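Local coordinates for protein peptidoglycan-N-acetylglucosamine deacetylase BC_1974 (Bacillus cereus, PDB 5N1P) that removes acetyl groups from N-acetylglucosamine residues of peptidoglycan by metal-dependent hydrolysis, releasing acetate, at residues G72-V75 with N76-E80; E108-R111 with N112-V115; K178-E182 with K183-F187. One frame throughout, in Å; residues are numbered along the deposited sequence.

Interaction 1 of 3, residues G72-V75 with N76-E80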
loop_
_atom_site.group_PDB
_atom_site.type_symbol
_atom_site.label_atom_id
_atom_site.label_comp_id
_atom_site.label_asym_id
_atom_site.label_seq_id
_atom_site.Cartn_x
_atom_site.Cartn_y
_atom_site.Cartn_z
ATOM N N GLY A 72 11.586 -10.125 15.804
ATOM C CA GLY A 72 10.385 -9.560 16.400
ATOM C C GLY A 72 10.291 -8.046 16.489
ATOM O O GLY A 72 9.622 -7.515 17.374
ATOM N N GLU A 73 10.940 -7.345 15.569
ATOM C CA GLU A 73 10.946 -5.877 15.621
ATOM C C GLU A 73 9.793 -5.201 14.886
ATOM O O GLU A 73 9.762 -3.972 14.814
ATOM C CB GLU A 73 12.265 -5.331 15.059
ATOM C CG GLU A 73 13.491 -5.694 15.890
ATOM C CD GLU A 73 13.461 -5.072 17.271
ATOM O OE1 GLU A 73 12.887 -3.970 17.417
ATOM O OE2 GLU A 73 14.013 -5.681 18.213
ATOM N N TYR A 74 8.852 -5.988 14.352
ATOM C CA TYR A 74 7.771 -5.448 13.520
ATOM C C TYR A 74 7.074 -4.245 14.147
ATOM O O TYR A 74 6.969 -3.179 13.529
ATOM C CB TYR A 74 6.725 -6.531 13.238
ATOM C CG TYR A 74 5.655 -6.101 12.248
ATOM C CD1 TYR A 74 4.463 -5.512 12.675
ATOM C CD2 TYR A 74 5.849 -6.280 10.888
ATOM C CE1 TYR A 74 3.483 -5.116 11.749
ATOM C CE2 TYR A 74 4.890 -5.901 9.967
ATOM C CZ TYR A 74 3.708 -5.327 10.400
ATOM O OH TYR A 74 2.762 -4.950 9.471
ATOM N N VAL A 75 6.587 -4.411 15.372
ATOM C CA VAL A 75 5.801 -3.327 15.955
ATOM C C VAL A 75 6.694 -2.126 16.278
ATOM O O VAL A 75 6.294 -0.982 16.041
ATOM C CB VAL A 75 5.030 -3.786 17.202
ATOM C CG1 VAL A 75 4.257 -2.617 17.796
ATOM C CG2 VAL A 75 4.066 -4.907 16.827
ATOM N N ASN A 76 7.907 -2.374 16.764
ATOM C CA ASN A 76 8.833 -1.269 17.025
ATOM C C ASN A 76 9.097 -0.448 15.755
ATOM O O ASN A 76 9.075 0.786 15.792
ATOM C CB ASN A 76 10.151 -1.787 17.607
ATOM C CG ASN A 76 9.986 -2.368 18.991
ATOM O OD1 ASN A 76 9.080 -1.979 19.726
ATOM N ND2 ASN A 76 10.864 -3.298 19.362
ATOM N N GLU A 77 9.341 -1.124 14.636
ATOM C CA GLU A 77 9.605 -0.413 13.389
ATOM C C GLU A 77 8.390 0.350 12.911
ATOM O O GLU A 77 8.509 1.462 12.402
ATOM C CB GLU A 77 10.050 -1.370 12.288
ATOM C CG GLU A 77 11.457 -1.906 12.509
ATOM C CD GLU A 77 12.109 -2.368 11.216
ATOM O OE1 GLU A 77 11.677 -1.926 10.130
ATOM O OE2 GLU A 77 13.075 -3.159 11.285
ATOM N N MET A 78 7.215 -0.258 13.033
ATOM C CA MET A 78 6.017 0.423 12.569
ATOM C C MET A 78 5.735 1.671 13.416
ATOM O O MET A 78 5.306 2.688 12.878
ATOM C CB MET A 78 4.816 -0.514 12.575
ATOM C CG MET A 78 4.932 -1.624 11.523
ATOM S SD MET A 78 5.150 -0.974 9.855
ATOM C CE MET A 78 5.273 -2.481 8.920
ATOM N N LYS A 79 6.015 1.598 14.719
ATOM C CA LYS A 79 5.844 2.733 15.619
ATOM C C LYS A 79 6.829 3.849 15.262
ATOM O O LYS A 79 6.478 5.027 15.283
ATOM C CB LYS A 79 6.021 2.312 17.087
ATOM C CG LYS A 79 5.416 3.314 18.073
ATOM C CD LYS A 79 5.431 2.787 19.500
ATOM C CE LYS A 79 5.001 3.866 20.490
ATOM N NZ LYS A 79 5.035 3.380 21.900
ATOM N N GLU A 80 8.053 3.482 14.905
ATOM C CA GLU A 80 9.042 4.497 14.547
ATOM C C GLU A 80 8.622 5.219 13.264
ATOM O O GLU A 80 8.724 6.445 13.158
ATOM C CB GLU A 80 10.435 3.876 14.375
ATOM C CG GLU A 80 11.495 4.907 14.040
ATOM C CD GLU A 80 12.894 4.324 13.943
ATOM O OE1 GLU A 80 13.084 3.130 14.267
ATOM O OE2 GLU A 80 13.802 5.071 13.537
HETATM O O HOH W 1 7.995 -5.253 17.765
#

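Interaction 2 of 3, residues E108-R111 with N112-V115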
loop_
_atom_site.group_PDB
_atom_site.type_symbol
_atom_site.label_atom_id
_atom_site.label_comp_id
_atom_site.label_asym_id
_atom_site.label_seq_id
_atom_site.Cartn_x
_atom_site.Cartn_y
_atom_site.Cartn_z
ATOM N N GLU A 108 1.702 -15.707 15.980
ATOM C CA GLU A 108 0.786 -15.478 17.091
ATOM C C GLU A 108 1.161 -14.310 17.992
ATOM O O GLU A 108 0.356 -13.415 18.258
ATOM C CB GLU A 108 0.734 -16.732 17.952
ATOM C CG GLU A 108 -0.617 -17.304 18.175
ATOM C CD GLU A 108 -0.514 -18.699 18.758
ATOM O OE1 GLU A 108 -0.029 -19.599 18.041
ATOM O OE2 GLU A 108 -0.888 -18.889 19.928
ATOM N N GLY A 109 2.389 -14.359 18.492
ATOM C CA GLY A 109 2.865 -13.386 19.455
ATOM C C GLY A 109 2.945 -11.997 18.860
ATOM O O GLY A 109 2.612 -11.020 19.525
ATOM N N LEU A 110 3.401 -11.905 17.614
ATOM C CA LEU A 110 3.496 -10.616 16.943
ATOM C C LEU A 110 2.120 -10.041 16.630
ATOM O O LEU A 110 1.918 -8.834 16.733
ATOM C CB LEU A 110 4.319 -10.730 15.657
ATOM C CG LEU A 110 5.820 -10.939 15.872
ATOM C CD1 LEU A 110 6.558 -10.951 14.540
ATOM C CD2 LEU A 110 6.380 -9.850 16.771
ATOM N N ARG A 111 1.164 -10.892 16.260
ATOM C CA ARG A 111 -0.174 -10.372 15.975
ATOM C C ARG A 111 -0.786 -9.777 17.250
ATOM O O ARG A 111 -1.458 -8.748 17.196
ATOM C CB ARG A 111 -1.078 -11.457 15.382
ATOM C CG ARG A 111 -0.566 -11.949 14.053
ATOM C CD ARG A 111 -1.637 -12.650 13.224
ATOM N NE ARG A 111 -2.286 -13.786 13.880
ATOM C CZ ARG A 111 -1.785 -15.019 13.927
ATOM N NH1 ARG A 111 -0.585 -15.276 13.424
ATOM N NH2 ARG A 111 -2.470 -15.986 14.517
ATOM N N ASN A 112 -0.530 -10.403 18.396
ATOM C CA ASN A 112 -0.960 -9.819 19.668
ATOM C C ASN A 112 -0.306 -8.465 19.925
ATOM O O ASN A 112 -0.966 -7.522 20.360
ATOM C CB ASN A 112 -0.664 -10.768 20.827
ATOM C CG ASN A 112 -1.616 -11.930 20.869
ATOM O OD1 ASN A 112 -2.716 -11.857 20.323
ATOM N ND2 ASN A 112 -1.208 -13.009 21.526
ATOM N N LYS A 113 0.988 -8.367 19.635
ATOM C CA LYS A 113 1.702 -7.107 19.825
ATOM C C LYS A 113 1.143 -6.015 18.917
ATOM O O LYS A 113 1.044 -4.852 19.315
ATOM C CB LYS A 113 3.199 -7.289 19.568
ATOM C CG LYS A 113 3.915 -8.123 20.617
ATOM C CD LYS A 113 5.424 -7.962 20.508
ATOM C CE LYS A 113 6.142 -8.720 21.618
ATOM N NZ LYS A 113 5.647 -8.322 22.960
ATOM N N VAL A 114 0.776 -6.393 17.699
ATOM C CA VAL A 114 0.158 -5.460 16.761
ATOM C C VAL A 114 -1.130 -4.897 17.341
ATOM O O VAL A 114 -1.321 -3.672 17.387
ATOM C CB VAL A 114 -0.129 -6.152 15.400
ATOM C CG1 VAL A 114 -1.117 -5.350 14.554
ATOM C CG2 VAL A 114 1.166 -6.385 14.651
ATOM N N VAL A 115 -2.000 -5.795 17.804
ATOM C CA VAL A 115 -3.293 -5.399 18.344
ATOM C C VAL A 115 -3.093 -4.531 19.581
ATOM O O VAL A 115 -3.727 -3.482 19.721
ATOM C CB VAL A 115 -4.161 -6.639 18.684
ATOM C CG1 VAL A 115 -5.460 -6.229 19.369
ATOM C CG2 VAL A 115 -4.445 -7.447 17.417
#

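Interaction 3 of 3, residues K178-E182 with K183-F187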
loop_
_atom_site.group_PDB
_atom_site.type_symbol
_atom_site.label_atom_id
_atom_site.label_comp_id
_atom_site.label_asym_id
_atom_site.label_seq_id
_atom_site.Cartn_x
_atom_site.Cartn_y
_atom_site.Cartn_z
ATOM N N LYS A 178 -9.233 2.635 -15.754
ATOM C CA LYS A 178 -10.228 2.468 -16.812
ATOM C C LYS A 178 -10.874 1.086 -16.776
ATOM O O LYS A 178 -12.097 0.955 -16.817
ATOM C CB LYS A 178 -9.582 2.704 -18.176
ATOM C CG LYS A 178 -10.553 2.615 -19.343
ATOM C CD LYS A 178 -9.842 2.847 -20.662
ATOM C CE LYS A 178 -10.841 2.973 -21.806
ATOM N NZ LYS A 178 -10.154 3.134 -23.114
ATOM N N GLY A 179 -10.044 0.054 -16.700
ATOM C CA GLY A 179 -10.531 -1.311 -16.682
ATOM C C GLY A 179 -11.431 -1.632 -15.503
ATOM O O GLY A 179 -12.382 -2.397 -15.639
ATOM N N LEU A 180 -11.142 -1.059 -14.339
ATOM C CA LEU A 180 -11.964 -1.349 -13.171
ATOM C C LEU A 180 -13.223 -0.487 -13.093
ATOM O O LEU A 180 -14.249 -0.943 -12.586
ATOM C CB LEU A 180 -11.140 -1.189 -11.889
ATOM C CG LEU A 180 -9.968 -2.163 -11.781
ATOM C CD1 LEU A 180 -9.187 -1.935 -10.496
ATOM C CD2 LEU A 180 -10.456 -3.597 -11.864
ATOM N N LYS A 181 -13.149 0.750 -13.580
ATOM C CA LYS A 181 -14.322 1.629 -13.612
ATOM C C LYS A 181 -15.406 1.029 -14.490
ATOM O O LYS A 181 -16.596 1.114 -14.178
ATOM C CB LYS A 181 -13.961 3.027 -14.124
ATOM C CG LYS A 181 -13.197 3.885 -13.124
ATOM C CD LYS A 181 -12.978 5.301 -13.642
ATOM C CE LYS A 181 -12.158 6.127 -12.655
ATOM N NZ LYS A 181 -11.960 7.527 -13.122
ATOM N N GLU A 182 -14.971 0.414 -15.583
ATOM C CA GLU A 182 -15.875 -0.231 -16.523
ATOM C C GLU A 182 -16.602 -1.386 -15.852
ATOM O O GLU A 182 -17.739 -1.704 -16.205
ATOM C CB GLU A 182 -15.107 -0.715 -17.753
ATOM C CG GLU A 182 -14.935 0.350 -18.825
ATOM C CD GLU A 182 -13.797 0.046 -19.784
ATOM O OE1 GLU A 182 -13.240 -1.069 -19.712
ATOM O OE2 GLU A 182 -13.470 0.918 -20.619
ATOM N N LYS A 183 -15.952 -2.000 -14.868
ATOM C CA LYS A 183 -16.544 -3.133 -14.167
ATOM C C LYS A 183 -17.245 -2.716 -12.888
ATOM O O LYS A 183 -17.579 -3.554 -12.052
ATOM C CB LYS A 183 -15.489 -4.178 -13.867
ATOM C CG LYS A 183 -14.672 -4.529 -15.077
ATOM C CD LYS A 183 -13.421 -5.269 -14.683
ATOM C CE LYS A 183 -13.744 -6.594 -14.032
ATOM N NZ LYS A 183 -12.582 -7.511 -14.136
ATOM N N GLY A 184 -17.473 -1.415 -12.753
ATOM C CA GLY A 184 -18.301 -0.890 -11.688
ATOM C C GLY A 184 -17.595 -0.710 -10.361
ATOM O O GLY A 184 -18.257 -0.576 -9.334
ATOM N N TYR A 185 -16.263 -0.708 -10.370
ATOM C CA TYR A 185 -15.498 -0.401 -9.159
ATOM C C TYR A 185 -15.370 1.108 -8.976
ATOM O O TYR A 185 -15.166 1.842 -9.942
ATOM C CB TYR A 185 -14.089 -1.025 -9.199
ATOM C CG TYR A 185 -14.034 -2.522 -8.989
ATOM C CD1 TYR A 185 -14.010 -3.074 -7.711
ATOM C CD2 TYR A 185 -14.006 -3.390 -10.073
ATOM C CE1 TYR A 185 -13.955 -4.452 -7.525
ATOM C CE2 TYR A 185 -13.949 -4.755 -9.899
ATOM C CZ TYR A 185 -13.934 -5.288 -8.633
ATOM O OH TYR A 185 -13.882 -6.658 -8.479
ATOM N N GLU A 186 -15.498 1.569 -7.736
ATOM C CA GLU A 186 -15.052 2.909 -7.370
ATOM C C GLU A 186 -13.681 2.803 -6.704
ATOM O O GLU A 186 -13.344 1.769 -6.127
ATOM C CB GLU A 186 -16.057 3.593 -6.443
ATOM C CG GLU A 186 -17.182 4.316 -7.183
ATOM C CD GLU A 186 -18.467 4.401 -6.378
ATOM O OE1 GLU A 186 -18.396 4.428 -5.133
ATOM O OE2 GLU A 186 -19.553 4.445 -6.996
ATOM N N PHE A 187 -12.887 3.864 -6.791
ATOM C CA PHE A 187 -11.548 3.849 -6.209
ATOM C C PHE A 187 -11.453 4.678 -4.942
ATOM O O PHE A 187 -11.489 5.910 -4.985
ATOM C CB PHE A 187 -10.530 4.343 -7.230
ATOM C CG PHE A 187 -10.278 3.362 -8.331
ATOM C CD1 PHE A 187 -9.305 2.383 -8.187
ATOM C CD2 PHE A 187 -11.024 3.397 -9.493
ATOM C CE1 PHE A 187 -9.073 1.468 -9.188
ATOM C CE2 PHE A 187 -10.797 2.486 -10.499
ATOM C CZ PHE A 187 -9.819 1.520 -10.345
#

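Interaction 1 of 3, residues G72-V75 with N76-E80
Glu-73 and Glu-77 meet through the backbone at the start of helix 74-89, where Glu-77 N donates to Glu-73 O over 2.9 Å and the same i to i+4 pattern continues from Met-78 N to Tyr-74 O at 3.0 Å and from Lys-79 to Val-75. Just before this turn, Gly-72 takes a positive phi, a conformation that a residue without a side chain adopts easily. A water bridges its carbonyl to the new helix: the water lies 2.8 Å from Gly-72 O, to which it donates, and 3.0 Å from Asn-76 N, from which it accepts.

On the solvent side the chain of Glu-73 bends at chi2 (-65°) and curls back over the turn, bringing OE1 within 2.9 Å of Asn-76 ND2. The bond is almost straight (174°) and lies in the amide plane of Asn-76, yet it reaches the carboxylate from above its plane. A long acid and a short amide suit this three-residue spacing.

Tyr-74 and Met-78 form the buried counterpart. With CG opposite the backbone N (chi1 -173°), the tyrosine ring leans out from the helix toward the following turn, where Met-78 meets it. Met-78 CG lies over one face, toward its rim, 4.1 Å from the centroid of the Tyr-74 ring, a CH-pi contact. Methionine's flexible thioether then runs toward the phenol end, where CE lies 3.6 Å from Tyr-74 CZ. SD sits above the face at a distance, a loose Met-aromatic contact. Beyond the pair, Tyr-74 OH bonds Thr-96 OG1.

The buried carboxylate of Glu-77 is gripped by Met-61 N and Thr-62 OG1; these two bonds tie the helix start to the segment between the zinc ligands His-59 and His-63, which would limit that segment's movement.

Interaction 2 of 3, residues E108-R111 with N112-V115
Glu-108 to Arg-111 and Asn-112 to Val-115 are successive turns of helix 108-116, the helical limb of a beta-alpha-beta unit whose parallel strands are 95-96 and 120-121. Four i to i+4 bonds join them, from Asn-112 N to Glu-108 O (3.1 Å) through to Val-115 N to Arg-111 O (3.1 Å). Gly-109 occupies an exposed position, and Lys-113 lays its aliphatic stem beside it, with CG 3.4 Å from Gly-109 O.

The valines press their branches on the carbonyls below. Val-114 CG2 comes within 3.3 Å of Leu-110 O, and Val-115 CG2 within 3.3 Å of Arg-111 O. Arg-111 bends at chi3 (-57°), which folds its guanidinium back beside the helix start, one face over Glu-108 CA. There NH1 bonds Leu-106 O, NE makes a salt bridge with Asp-203, and Trp-201 adds a cation-pi contact; Asn-112 OD1 accepts from Arg-205. An arginine and an amide therefore suit the side facing the C-terminal tail.

Buried Val-114, compact and beta-branched, lies against Tyr-74 and Val-75 of helix 74-89 and reaches Phe-119, just before strand 120-121.

Interaction 3 of 3, residues K178-E182 with K183-F187
Leu-180 and Tyr-185 are joined across a Schellman motif, the turn that ends helix 167-182 and releases the chain into strand 185-187. Tyr-185 N donates to Leu-180 O over 3.0 Å, and inside that loop Gly-184 N donates to Lys-181 O, also over 3.0 Å; a weak bond from Lys-183 N reaches Leu-180 O as well. Gly-184 is the C-prime residue, its positive phi readily adopted because it has no side chain.

Leu-180 packs beneath the turn, against the two aromatic residues that follow it. Its CB starts 3.4 Å from Phe-187 CZ, and CG, set beside the backbone N (chi1 -63°), stays close to the same ring atom. The two methyls then part: CD1 continues along Phe-187, 3.6 Å from CE1, while CD2 turns to the other aromatic and lies 4.0 Å from Tyr-185 CD2. A forked leucine is well suited to fill the angle between two rings, crossing Phe-187 at about a right angle and Tyr-185 obliquely. The tyrosine ring also presents an edge to Leu-180 O, while its OH bonds Lys-155 O.

Beneath, the rings and Leu-180 meet Ala-4 of strand 2-9, the parallel neighbour of strand 185-187, so the helix end is fastened to the sheet. The lysines supply length outside: Lys-183 sends NZ to Leu-150 O and Ala-153 O, its CG passing 3.2 Å from Gly-179 O, and Lys-181 stretches to His-26 O. On the way, Lys-181 CG lies in the plane of the Phe-187 ring, at its edge, 3.8 Å from CE2.

Interactions 1 and 2 are neighbours, their centres about 11 Å apart: helices 74-89 and 108-116 meet where Val-75 CG2 lies 3.7 Å from Lys-113 CB and Tyr-74 CE1 lies 3.9 Å from Val-114 CG2. Interaction 3 stands across the chain's centre, its own centre about 35 Å from either of theirs. All three combine buried apolar residues with exposed residues at the surface, but their chemistry differs. Interaction 1 opens a helix near the zinc site with a water bridge and a Met-aromatic pair; interaction 2 relies on regular backbone bonds, with Arg-111 and Asn-112 turned to the C-terminal tail; interaction 3 closes a helix and hands the chain on to the main parallel sheet, with leucine packed against two aromatics.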